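Local coordinates for protein acetylornithine aminotransferase (Aquifex aeolicus, PDB 2EH6) that catalyses the pyridoxal-phosphate-dependent transfer of an amino group from N2-acetylornithine to 2-oxoglutarate, a step of arginine biosynthesis, working as a homodimer, at residues 53-58 with 277-282; 111-116 with 255-260; 121-126 with 192-197; 317-322 with 355-360. All coordinates share one frame; numbering follows the deposited sequence.

How the contacts relate
Along the chain the first three contacts are nested: contact 3 lies inside the loop closed by contact 2, and contact 2 inside that of contact 1, while contact 4 follows in series. Contacts 2 and 3 sit around the mixed seven-stranded sheet that contains strands 119-123 and 250-255, with centres 23 Å apart; helix 95-112 of contact 2 is followed by strand 119-123 of contact 3. Contact 4 belongs to the second sheet, through strand 320-324, and its nearest atoms come within about 7 Å of contact 3. Helix 275-308 takes part in contact 1 and touches Leu319 of contact 4. Contacts 1 and 2, 34 Å apart between centres, both touch the second subunit.

Contact 1: 53-58 with 277-282; sequences LKEQVE and ACRAGT
Arg279 reaches from helix 275-308 to Glu55 and Gln56 on helix 47-59, the polar side of a nearly antiparallel helix pair whose axes, over these two segments, approach to 9.8 Å at an angle of 160°. The guanidinium approaches Glu55 end-on: NH2 and NH1 both donate to the single oxygen OE1, with NH2 to OE1 of Glu55 at 3.0 Å and lying on the anti lone pair, away from the other carboxylate oxygen. NH1 has a second acceptor in OE1 of Gln56, 3.1 Å away, and reaches it from above the carbonyl plane. Both acceptors lie close to the guanidinium plane, at its edge. The arginine gets there with CG anti to the backbone N (chi1 -173°) and a bend at the next bond. The other end of the Gln56 amide is satisfied too, since NE2 bonds to the backbone O of Leu60. Helix 47-59 also faces the second subunit, where Lys54 and Glu58 form salt bridges with Glu58 and Lys54 of that chain. Beside the polar cluster the two helices meet through apolar groups, and there Leu53 CD2 lies 4.0 Å from Ala280 CB.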
loop_
_atom_site.group_PDB
_atom_site.type_symbol
_atom_site.label_atom_id
_atom_site.label_comp_id
_atom_site.label_asym_id
_atom_site.label_seq_id
_atom_site.Cartn_x
_atom_site.Cartn_y
_atom_site.Cartn_z
ATOM N N LEU A 53 -3.606 -10.793 17.305
ATOM C CA LEU A 53 -3.646 -11.101 15.878
ATOM C C LEU A 53 -4.209 -12.494 15.619
ATOM O O LEU A 53 -5.029 -12.680 14.720
ATOM C CB LEU A 53 -2.245 -10.957 15.261
ATOM C CG LEU A 53 -1.611 -9.556 15.307
ATOM C CD1 LEU A 53 -0.256 -9.581 14.608
ATOM C CD2 LEU A 53 -2.524 -8.543 14.624
ATOM N N LYS A 54 -3.779 -13.472 16.412
ATOM C CA LYS A 54 -4.272 -14.832 16.250
ATOM C C LYS A 54 -5.780 -14.867 16.447
ATOM O O LYS A 54 -6.494 -15.556 15.722
ATOM C CB LYS A 54 -3.576 -15.768 17.246
ATOM C CG LYS A 54 -2.139 -16.077 16.861
ATOM C CD LYS A 54 -1.372 -16.737 17.995
ATOM C CE LYS A 54 -1.997 -18.048 18.410
ATOM N NZ LYS A 54 -1.199 -18.691 19.487
ATOM N N GLU A 55 -6.267 -14.107 17.421
ATOM C CA GLU A 55 -7.698 -14.055 17.693
ATOM C C GLU A 55 -8.423 -13.413 16.504
ATOM O O GLU A 55 -9.484 -13.875 16.093
ATOM C CB GLU A 55 -7.948 -13.250 18.974
ATOM C CG GLU A 55 -9.158 -13.683 19.803
ATOM C CD GLU A 55 -10.412 -12.876 19.504
ATOM O OE1 GLU A 55 -10.303 -11.637 19.372
ATOM O OE2 GLU A 55 -11.509 -13.474 19.421
ATOM N N GLN A 56 -7.833 -12.360 15.941
ATOM C CA GLN A 56 -8.448 -11.663 14.813
ATOM C C GLN A 56 -8.467 -12.527 13.558
ATOM O O GLN A 56 -9.468 -12.588 12.847
ATOM C CB GLN A 56 -7.703 -10.349 14.527
ATOM C CG GLN A 56 -8.439 -9.417 13.562
ATOM C CD GLN A 56 -9.852 -9.106 14.029
ATOM O OE1 GLN A 56 -10.047 -8.571 15.116
ATOM N NE2 GLN A 56 -10.840 -9.445 13.212
ATOM N N VAL A 57 -7.353 -13.193 13.283
ATOM C CA VAL A 57 -7.265 -14.049 12.110
ATOM C C VAL A 57 -8.377 -15.099 12.100
ATOM O O VAL A 57 -8.869 -15.475 11.041
ATOM C CB VAL A 57 -5.894 -14.750 12.050
ATOM C CG1 VAL A 57 -5.946 -15.917 11.092
ATOM C CG2 VAL A 57 -4.827 -13.751 11.615
ATOM N N GLU A 58 -8.778 -15.561 13.281
ATOM C CA GLU A 58 -9.829 -16.577 13.382
ATOM C C GLU A 58 -11.219 -16.026 13.106
ATOM O O GLU A 58 -12.125 -16.774 12.735
ATOM C CB GLU A 58 -9.848 -17.200 14.782
ATOM C CG GLU A 58 -8.601 -17.957 15.176
ATOM C CD GLU A 58 -8.691 -18.507 16.591
ATOM O OE1 GLU A 58 -9.654 -19.248 16.876
ATOM O OE2 GLU A 58 -7.804 -18.194 17.416
ATOM N N ALA A 277 -5.096 -5.068 10.461
ATOM C CA ALA A 277 -4.197 -3.933 10.619
ATOM C C ALA A 277 -4.617 -3.074 11.813
ATOM O O ALA A 277 -3.779 -2.607 12.593
ATOM C CB ALA A 277 -4.204 -3.086 9.343
ATOM N N CYS A 278 -5.916 -2.859 11.954
ATOM C CA CYS A 278 -6.415 -2.042 13.053
ATOM C C CYS A 278 -6.232 -2.708 14.414
ATOM O O CYS A 278 -6.000 -2.034 15.411
ATOM C CB CYS A 278 -7.882 -1.685 12.816
ATOM S SG CYS A 278 -8.123 -0.486 11.455
ATOM N N ARG A 279 -6.326 -4.034 14.457
ATOM C CA ARG A 279 -6.142 -4.745 15.721
ATOM C C ARG A 279 -4.681 -4.562 16.138
ATOM O O ARG A 279 -4.372 -4.355 17.314
ATOM C CB ARG A 279 -6.467 -6.231 15.533
ATOM C CG ARG A 279 -6.483 -7.069 16.814
ATOM C CD ARG A 279 -7.680 -6.752 17.713
ATOM N NE ARG A 279 -7.724 -7.627 18.887
ATOM C CZ ARG A 279 -8.316 -8.823 18.928
ATOM N NH1 ARG A 279 -8.938 -9.312 17.861
ATOM N NH2 ARG A 279 -8.279 -9.540 20.045
ATOM N N ALA A 280 -3.780 -4.623 15.163
ATOM C CA ALA A 280 -2.360 -4.452 15.430
ATOM C C ALA A 280 -2.091 -3.039 15.925
ATOM O O ALA A 280 -1.430 -2.841 16.950
ATOM C CB ALA A 280 -1.552 -4.728 14.166
ATOM N N GLY A 281 -2.607 -2.058 15.188
ATOM C CA GLY A 281 -2.407 -0.671 15.562
ATOM C C GLY A 281 -2.949 -0.353 16.944
ATOM O O GLY A 281 -2.350 0.421 17.684
ATOM N N THR A 282 -4.089 -0.940 17.290
ATOM C CA THR A 282 -4.684 -0.697 18.595
ATOM C C THR A 282 -3.769 -1.192 19.710
ATOM O O THR A 282 -3.614 -0.534 20.741
ATOM C CB THR A 282 -6.049 -1.390 18.719
ATOM O OG1 THR A 282 -6.988 -0.735 17.859
ATOM C CG2 THR A 282 -6.555 -1.324 20.149
#

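Contact 2: 111-116 with 255-260; sequences RDKGKN and REEVAQ
A surface salt-bridge network of Lys113, Glu257 and Arg255 links the end of helix 95-112 to the short helix 256-259, which follows strand 250-255 of the seven-stranded mixed sheet that also holds strand 119-123. Glu257 stands in the middle and divides its two oxygens between the bases. Its OE2 faces Lys113, with NZ 3.6 Å from that oxygen, a salt bridge at the long end; the CE methylene is just as near. Its OE1 goes to Arg255 of the same segment, which grips it end-on with two nitrogens: Arg255 NH1 lies 2.9 Å from Glu257 OE1, and NH2 is 3.2 Å from the same atom. The oxygen sits in the guanidinium plane, and one face of that group is covered by CG2 of Val258. Glu257 leaves the helix with CG anti to the backbone N (chi1 177°), and its extended chain carries the carboxylate out to the lysine. The Lys113 and Glu257 side chains cross at about a right angle. Lys113 is set on the closing turn of its helix, where Gly114 takes up positive phi in a Schellman motif. Arg255 has a further anion in Asp235, bound through NE. A carboxylate flanked by two basic groups is likely to stay ionised; with the lysine and glutamate both exposed, though, solvent probably screens their salt bridge, and the arginine should hold Glu257 more firmly than Lys113 does.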
loop_
_atom_site.group_PDB
_atom_site.type_symbol
_atom_site.label_atom_id
_atom_site.label_comp_id
_atom_site.label_asym_id
_atom_site.label_seq_id
_atom_site.Cartn_x
_atom_site.Cartn_y
_atom_site.Cartn_z
ATOM N N ARG A 111 -9.020 23.654 -3.466
ATOM C CA ARG A 111 -9.976 23.683 -4.565
ATOM C C ARG A 111 -11.380 23.892 -4.009
ATOM O O ARG A 111 -12.183 24.634 -4.584
ATOM C CB ARG A 111 -9.931 22.375 -5.363
ATOM C CG ARG A 111 -8.742 22.261 -6.301
ATOM C CD ARG A 111 -8.950 23.090 -7.562
ATOM N NE ARG A 111 -9.892 22.464 -8.490
ATOM C CZ ARG A 111 -9.589 21.457 -9.308
ATOM N NH1 ARG A 111 -8.363 20.952 -9.323
ATOM N NH2 ARG A 111 -10.513 20.957 -10.119
ATOM N N ASP A 112 -11.681 23.241 -2.890
ATOM C CA ASP A 112 -12.995 23.412 -2.272
ATOM C C ASP A 112 -13.218 24.856 -1.817
ATOM O O ASP A 112 -14.338 25.341 -1.698
ATOM C CB ASP A 112 -13.087 22.481 -1.057
ATOM C CG ASP A 112 -13.106 21.025 -1.505
ATOM O OD1 ASP A 112 -13.666 20.754 -2.567
ATOM O OD2 ASP A 112 -12.601 20.177 -0.771
ATOM N N LYS A 113 -12.091 25.532 -1.515
ATOM C CA LYS A 113 -12.168 26.901 -1.002
ATOM C C LYS A 113 -12.136 27.942 -2.121
ATOM O O LYS A 113 -12.112 29.144 -1.891
ATOM C CB LYS A 113 -10.979 27.119 -0.072
ATOM C CG LYS A 113 -11.127 26.365 1.252
ATOM C CD LYS A 113 -10.374 27.053 2.393
ATOM C CE LYS A 113 -10.677 26.420 3.754
ATOM N NZ LYS A 113 -12.123 26.310 3.929
ATOM N N GLY A 114 -12.076 27.443 -3.372
ATOM C CA GLY A 114 -12.120 28.349 -4.517
ATOM C C GLY A 114 -10.738 28.903 -4.892
ATOM O O GLY A 114 -10.605 29.815 -5.698
ATOM N N LYS A 115 -9.690 28.331 -4.272
ATOM C CA LYS A 115 -8.355 28.886 -4.489
ATOM C C LYS A 115 -7.489 28.017 -5.405
ATOM O O LYS A 115 -7.706 26.822 -5.556
ATOM C CB LYS A 115 -7.682 29.058 -3.126
ATOM C CG LYS A 115 -8.417 30.071 -2.247
ATOM C CD LYS A 115 -7.672 30.366 -0.945
ATOM C CE LYS A 115 -8.410 31.383 -0.068
ATOM N NZ LYS A 115 -7.666 31.599 1.172
ATOM N N ASN A 116 -6.495 28.643 -6.031
ATOM C CA ASN A 116 -5.610 27.945 -6.957
ATOM C C ASN A 116 -4.226 27.657 -6.384
ATOM O O ASN A 116 -3.222 28.207 -6.842
ATOM C CB ASN A 116 -5.476 28.754 -8.254
ATOM C CG ASN A 116 -4.577 28.078 -9.275
ATOM O OD1 ASN A 116 -4.789 26.920 -9.641
ATOM N ND2 ASN A 116 -3.567 28.804 -9.744
ATOM N N ARG A 255 -6.452 17.854 10.730
ATOM C CA ARG A 255 -7.367 18.587 11.586
ATOM C C ARG A 255 -8.710 18.703 10.866
ATOM O O ARG A 255 -8.773 18.695 9.630
ATOM C CB ARG A 255 -6.781 19.960 11.955
ATOM C CG ARG A 255 -6.518 20.907 10.808
ATOM C CD ARG A 255 -5.764 22.139 11.326
ATOM N NE ARG A 255 -5.610 23.161 10.298
ATOM C CZ ARG A 255 -6.607 23.896 9.816
ATOM N NH1 ARG A 255 -7.844 23.731 10.274
ATOM N NH2 ARG A 255 -6.371 24.784 8.860
ATOM N N GLU A 256 -9.777 18.762 11.657
ATOM C CA GLU A 256 -11.159 18.846 11.180
ATOM C C GLU A 256 -11.445 19.625 9.902
ATOM O O GLU A 256 -12.091 19.113 8.986
ATOM C CB GLU A 256 -12.044 19.430 12.281
ATOM C CG GLU A 256 -12.347 18.505 13.429
ATOM C CD GLU A 256 -13.243 17.355 13.032
ATOM O OE1 GLU A 256 -13.968 17.465 12.020
ATOM O OE2 GLU A 256 -13.233 16.341 13.750
ATOM N N GLU A 257 -10.993 20.873 9.848
ATOM C CA GLU A 257 -11.262 21.706 8.684
ATOM C C GLU A 257 -10.691 21.190 7.372
ATOM O O GLU A 257 -11.333 21.298 6.330
ATOM C CB GLU A 257 -10.764 23.129 8.916
ATOM C CG GLU A 257 -10.963 24.012 7.700
ATOM C CD GLU A 257 -10.444 25.406 7.900
ATOM O OE1 GLU A 257 -9.413 25.565 8.588
ATOM O OE2 GLU A 257 -11.059 26.344 7.353
ATOM N N VAL A 258 -9.483 20.644 7.409
ATOM C CA VAL A 258 -8.885 20.128 6.187
ATOM C C VAL A 258 -9.532 18.789 5.830
ATOM O O VAL A 258 -9.877 18.544 4.672
ATOM C CB VAL A 258 -7.357 19.961 6.347
ATOM C CG1 VAL A 258 -6.749 19.425 5.058
ATOM C CG2 VAL A 258 -6.727 21.302 6.699
ATOM N N ALA A 259 -9.721 17.940 6.835
ATOM C CA ALA A 259 -10.319 16.624 6.637
ATOM C C ALA A 259 -11.651 16.676 5.902
ATOM O O ALA A 259 -12.030 15.724 5.215
ATOM C CB ALA A 259 -10.498 15.930 7.983
ATOM N N GLN A 260 -12.360 17.790 6.048
ATOM C CA GLN A 260 -13.656 17.959 5.403
ATOM C C GLN A 260 -13.604 17.710 3.905
ATOM O O GLN A 260 -14.550 17.178 3.332
ATOM C CB GLN A 260 -14.198 19.377 5.652
ATOM C CG GLN A 260 -14.431 19.731 7.115
ATOM C CD GLN A 260 -15.427 18.807 7.793
ATOM O OE1 GLN A 260 -16.579 18.697 7.367
ATOM N NE2 GLN A 260 -14.986 18.134 8.857
#

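Contact 3: 121-126 with 192-197; sequences ISFENS and EDFLSK
Backbone O of Phe123 is gripped twice by Ser126: the hydroxyl OG donates to it at 2.7 Å, in the carbonyl plane, and the backbone N reaches it at 3.2 Å. The backbone bond closes a type II beta turn at the end of strand 119-123, which runs between strands 173-178 and 154-157 of a mixed sheet, parallel to both, just ahead of the cofactor-binding Phe127. Ser126 OG is also bonded to the backbone N of Gly139, a further tie.

From this turn the Phe123 ring projects to meet Phe194 on helix 192-205, the two side chains coming from opposite directions across CA atoms 12.7 Å apart. The aromatic planes stand at 78° with centroids 5.7 Å apart, and the meeting is oblique. Phe194 offers the rim of its ring, at CZ and CE2, to CE1 and CZ of Phe123. Phe194 CG lies anti to the backbone N (chi1 180°), which throws the ring out from the helix toward the sheet. Ile178 of strand 173-178 touches both phenylalanines, and Ile176 and Ala157 line Phe123. Replacing Phe123 by an alanine would probably leave the rim of Phe194 without its partner and open a gap between strand and helix. The bound pyridoxal phosphate is about 11 Å from the Phe123 side chain. At closest, Phe123 CE1 lies 3.6 Å from Phe194 CZ.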
loop_
_atom_site.group_PDB
_atom_site.type_symbol
_atom_site.label_atom_id
_atom_site.label_comp_id
_atom_site.label_asym_id
_atom_site.label_seq_id
_atom_site.Cartn_x
_atom_site.Cartn_y
_atom_site.Cartn_z
ATOM N N ILE A 121 6.247 22.434 -1.469
ATOM C CA ILE A 121 7.653 22.646 -1.212
ATOM C C ILE A 121 8.062 21.538 -0.253
ATOM O O ILE A 121 7.479 21.403 0.819
ATOM C CB ILE A 121 7.916 23.999 -0.519
ATOM C CG1 ILE A 121 7.564 25.150 -1.468
ATOM C CG2 ILE A 121 9.380 24.078 -0.074
ATOM C CD1 ILE A 121 7.731 26.530 -0.848
ATOM N N SER A 122 9.030 20.725 -0.653
ATOM C CA SER A 122 9.521 19.670 0.220
ATOM C C SER A 122 11.004 19.969 0.393
ATOM O O SER A 122 11.468 21.029 -0.028
ATOM C CB SER A 122 9.294 18.281 -0.391
ATOM O OG SER A 122 9.958 18.140 -1.629
ATOM N N PHE A 123 11.755 19.052 0.988
ATOM C CA PHE A 123 13.167 19.314 1.223
ATOM C C PHE A 123 14.160 18.329 0.631
ATOM O O PHE A 123 13.837 17.166 0.378
ATOM C CB PHE A 123 13.398 19.431 2.728
ATOM C CG PHE A 123 12.713 20.611 3.347
ATOM C CD1 PHE A 123 13.333 21.857 3.373
ATOM C CD2 PHE A 123 11.432 20.491 3.870
ATOM C CE1 PHE A 123 12.686 22.969 3.912
ATOM C CE2 PHE A 123 10.777 21.597 4.408
ATOM C CZ PHE A 123 11.408 22.838 4.428
ATOM N N GLU A 124 15.374 18.821 0.404
ATOM C CA GLU A 124 16.452 18.004 -0.123
ATOM C C GLU A 124 16.766 16.934 0.917
ATOM O O GLU A 124 16.666 17.187 2.118
ATOM C CB GLU A 124 17.693 18.869 -0.376
ATOM C CG GLU A 124 17.675 19.597 -1.716
ATOM C CD GLU A 124 18.839 20.558 -1.886
ATOM O OE1 GLU A 124 19.929 20.285 -1.337
ATOM O OE2 GLU A 124 18.667 21.581 -2.579
ATOM N N ASN A 125 17.139 15.746 0.447
ATOM C CA ASN A 125 17.472 14.619 1.317
ATOM C C ASN A 125 16.259 14.005 1.986
ATOM O O ASN A 125 16.401 13.164 2.871
ATOM C CB ASN A 125 18.457 15.036 2.404
ATOM C CG ASN A 125 19.728 15.600 1.843
ATOM O OD1 ASN A 125 20.388 14.967 1.024
ATOM N ND2 ASN A 125 20.086 16.800 2.283
ATOM N N SER A 126 15.071 14.429 1.575
ATOM C CA SER A 126 13.851 13.894 2.154
ATOM C C SER A 126 13.474 12.599 1.451
ATOM O O SER A 126 13.944 12.316 0.344
ATOM C CB SER A 126 12.707 14.893 2.007
ATOM O OG SER A 126 12.311 15.008 0.650
ATOM N N GLU A 192 14.976 23.609 16.055
ATOM C CA GLU A 192 13.778 24.143 16.683
ATOM C C GLU A 192 13.497 25.521 16.091
ATOM O O GLU A 192 12.350 25.879 15.831
ATOM C CB GLU A 192 13.968 24.253 18.196
ATOM C CG GLU A 192 12.717 24.702 18.932
ATOM C CD GLU A 192 12.885 24.671 20.439
ATOM O OE1 GLU A 192 13.786 25.368 20.954
ATOM O OE2 GLU A 192 12.113 23.949 21.107
ATOM N N ASP A 193 14.559 26.288 15.873
ATOM C CA ASP A 193 14.424 27.619 15.305
ATOM C C ASP A 193 13.792 27.524 13.922
ATOM O O ASP A 193 12.837 28.237 13.615
ATOM C CB ASP A 193 15.793 28.292 15.198
ATOM C CG ASP A 193 15.712 29.677 14.584
ATOM O OD1 ASP A 193 14.941 30.512 15.108
ATOM O OD2 ASP A 193 16.414 29.931 13.581
ATOM N N PHE A 194 14.332 26.634 13.093
ATOM C CA PHE A 194 13.829 26.440 11.738
ATOM C C PHE A 194 12.360 26.030 11.728
ATOM O O PHE A 194 11.557 26.604 10.991
ATOM C CB PHE A 194 14.657 25.378 11.009
ATOM C CG PHE A 194 14.199 25.115 9.602
ATOM C CD1 PHE A 194 14.313 26.098 8.625
ATOM C CD2 PHE A 194 13.642 23.886 9.255
ATOM C CE1 PHE A 194 13.880 25.862 7.319
ATOM C CE2 PHE A 194 13.208 23.640 7.957
ATOM C CZ PHE A 194 13.326 24.628 6.985
ATOM N N LEU A 195 12.009 25.035 12.538
ATOM C CA LEU A 195 10.629 24.563 12.599
ATOM C C LEU A 195 9.686 25.659 13.084
ATOM O O LEU A 195 8.530 25.729 12.660
ATOM C CB LEU A 195 10.521 23.337 13.513
ATOM C CG LEU A 195 11.256 22.087 13.014
ATOM C CD1 LEU A 195 11.083 20.962 14.015
ATOM C CD2 LEU A 195 10.715 21.676 11.648
ATOM N N SER A 196 10.184 26.507 13.979
ATOM C CA SER A 196 9.397 27.612 14.509
ATOM C C SER A 196 9.047 28.570 13.377
ATOM O O SER A 196 7.884 28.916 13.175
ATOM C CB SER A 196 10.191 28.358 15.581
ATOM O OG SER A 196 9.533 29.557 15.953
ATOM N N LYS A 197 10.065 28.987 12.634
ATOM C CA LYS A 197 9.872 29.903 11.522
ATOM C C LYS A 197 9.010 29.280 10.437
ATOM O O LYS A 197 8.173 29.956 9.839
ATOM C CB LYS A 197 11.221 30.314 10.933
ATOM C CG LYS A 197 12.085 31.138 11.874
ATOM C CD LYS A 197 13.422 31.467 11.227
ATOM C CE LYS A 197 14.323 32.259 12.165
ATOM N NZ LYS A 197 15.661 32.489 11.553
#

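Contact 4: 317-322 with 355-360; sequences RGLMLG and PPLIIQ
Leu319 is the bump of this contact, and the loop 355-360 supplies the hollow that receives it: Pro355, Leu357 and Ile359 line the side of the isobutyl group that faces the loop. Its two methyls divide the work. CD1 makes the closest contacts, 3.6 Å from CG2 of Ile359 and 3.9 Å from CD2 of Leu357, with backbone O of Pro356 also near. CD2 turns toward the ring of Pro355, whose CG it meets at 4.2 Å, while CG2 of Ile359 touches both methyls and so fits against the fork of the leucine. The side chain has CG anti to the carbonyl carbon (chi1 -73°), which carries the fork toward the loop. Even the backbone fits closely, for Leu319 O lies against CD of Pro355.

The loop is shaped by a type I turn from Pro356 to Ile359, with Ile359 N bonded to Pro356 O. Leu319 in turn is held by a type II' turn, closed by paired bonds between Arg317 and Met320. Arg220 NH1 bonds to both Leu319 O and Pro355 O, joining the two backbones from outside, and Val295 of helix 275-308 touches the leucine as well. A glycine in place of Leu319 would probably leave the pocket between Pro355, Leu357 and Ile359 unfilled and let the loop shift. Here, then, is a tight two-residue beta-hairpin, joining strands 313-317 and 320-324, whose turn plugs the loop that leads from strand 350-353 into helix 361-374.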
loop_
_atom_site.group_PDB
_atom_site.type_symbol
_atom_site.label_atom_id
_atom_site.label_comp_id
_atom_site.label_asym_id
_atom_site.label_seq_id
_atom_site.Cartn_x
_atom_site.Cartn_y
_atom_site.Cartn_z
ATOM N N ARG A 317 17.128 11.647 17.964
ATOM C CA ARG A 317 16.428 11.876 19.215
ATOM C C ARG A 317 15.712 10.583 19.603
ATOM O O ARG A 317 15.276 9.828 18.731
ATOM C CB ARG A 317 15.424 13.011 19.010
ATOM C CG ARG A 317 14.660 13.439 20.237
ATOM C CD ARG A 317 13.567 14.424 19.837
ATOM N NE ARG A 317 14.089 15.690 19.330
ATOM C CZ ARG A 317 14.436 16.721 20.099
ATOM N NH1 ARG A 317 14.319 16.640 21.419
ATOM N NH2 ARG A 317 14.896 17.836 19.546
ATOM N N GLY A 318 15.590 10.332 20.904
ATOM C CA GLY A 318 14.923 9.124 21.366
ATOM C C GLY A 318 15.631 7.873 20.878
ATOM O O GLY A 318 16.821 7.689 21.146
ATOM N N LEU A 319 14.907 7.008 20.168
ATOM C CA LEU A 319 15.501 5.786 19.642
ATOM C C LEU A 319 15.655 5.835 18.123
ATOM O O LEU A 319 15.646 4.803 17.443
ATOM C CB LEU A 319 14.695 4.549 20.070
ATOM C CG LEU A 319 14.855 4.172 21.551
ATOM C CD1 LEU A 319 14.021 2.947 21.886
ATOM C CD2 LEU A 319 16.326 3.905 21.846
ATOM N N MET A 320 15.764 7.051 17.598
ATOM C CA MET A 320 16.009 7.253 16.180
ATOM C C MET A 320 17.352 7.965 16.197
ATOM O O MET A 320 17.422 9.197 16.225
ATOM C CB MET A 320 14.965 8.151 15.520
ATOM C CG MET A 320 15.183 8.236 14.011
ATOM S SD MET A 320 14.081 9.339 13.124
ATOM C CE MET A 320 12.595 8.466 13.252
ATOM N N LEU A 321 18.422 7.181 16.196
ATOM C CA LEU A 321 19.755 7.753 16.270
ATOM C C LEU A 321 20.641 7.399 15.091
ATOM O O LEU A 321 20.424 6.402 14.409
ATOM C CB LEU A 321 20.424 7.301 17.574
ATOM C CG LEU A 321 19.677 7.681 18.856
ATOM C CD1 LEU A 321 20.271 6.943 20.045
ATOM C CD2 LEU A 321 19.753 9.185 19.062
ATOM N N GLY A 322 21.650 8.232 14.868
ATOM C CA GLY A 322 22.575 7.996 13.783
ATOM C C GLY A 322 23.984 8.378 14.183
ATOM O O GLY A 322 24.190 9.241 15.035
ATOM N N PRO A 355 16.317 0.441 16.922
ATOM C CA PRO A 355 15.941 -0.746 17.692
ATOM C C PRO A 355 14.462 -0.735 18.076
ATOM O O PRO A 355 13.802 0.305 18.009
ATOM C CB PRO A 355 16.853 -0.657 18.910
ATOM C CG PRO A 355 16.975 0.827 19.113
ATOM C CD PRO A 355 17.219 1.308 17.699
ATOM N N PRO A 356 13.922 -1.895 18.470
ATOM C CA PRO A 356 12.510 -1.956 18.865
ATOM C C PRO A 356 12.354 -1.022 20.055
ATOM O O PRO A 356 13.312 -0.805 20.797
ATOM C CB PRO A 356 12.323 -3.424 19.238
ATOM C CG PRO A 356 13.308 -4.118 18.335
ATOM C CD PRO A 356 14.525 -3.240 18.471
ATOM N N LEU A 357 11.163 -0.471 20.253
ATOM C CA LEU A 357 10.979 0.465 21.350
ATOM C C LEU A 357 11.011 -0.189 22.734
ATOM O O LEU A 357 11.042 0.506 23.749
ATOM C CB LEU A 357 9.692 1.272 21.140
ATOM C CG LEU A 357 9.629 2.002 19.786
ATOM C CD1 LEU A 357 8.390 2.890 19.737
ATOM C CD2 LEU A 357 10.896 2.853 19.577
ATOM N N ILE A 358 11.019 -1.520 22.773
ATOM C CA ILE A 358 11.077 -2.246 24.042
ATOM C C ILE A 358 12.526 -2.518 24.449
ATOM O O ILE A 358 12.785 -3.176 25.458
ATOM C CB ILE A 358 10.355 -3.607 23.951
ATOM C CG1 ILE A 358 10.991 -4.453 22.847
ATOM C CG2 ILE A 358 8.872 -3.397 23.706
ATOM C CD1 ILE A 358 10.528 -5.897 22.822
ATOM N N ILE A 359 13.467 -2.019 23.658
ATOM C CA ILE A 359 14.883 -2.230 23.936
ATOM C C ILE A 359 15.259 -1.738 25.346
ATOM O O ILE A 359 14.730 -0.736 25.826
ATOM C CB ILE A 359 15.748 -1.510 22.875
ATOM C CG1 ILE A 359 17.166 -2.075 22.880
ATOM C CG2 ILE A 359 15.745 -0.010 23.121
ATOM C CD1 ILE A 359 17.288 -3.422 22.194
ATOM N N GLN A 360 16.169 -2.454 26.003
ATOM C CA GLN A 360 16.607 -2.094 27.353
ATOM C C GLN A 360 18.097 -1.770 27.414
ATOM O O GLN A 360 18.857 -2.146 26.523
ATOM C CB GLN A 360 16.284 -3.229 28.325
ATOM C CG GLN A 360 14.792 -3.456 28.516
ATOM C CD GLN A 360 14.494 -4.597 29.466
ATOM O OE1 GLN A 360 14.874 -4.561 30.639
ATOM N NE2 GLN A 360 13.811 -5.623 28.965
#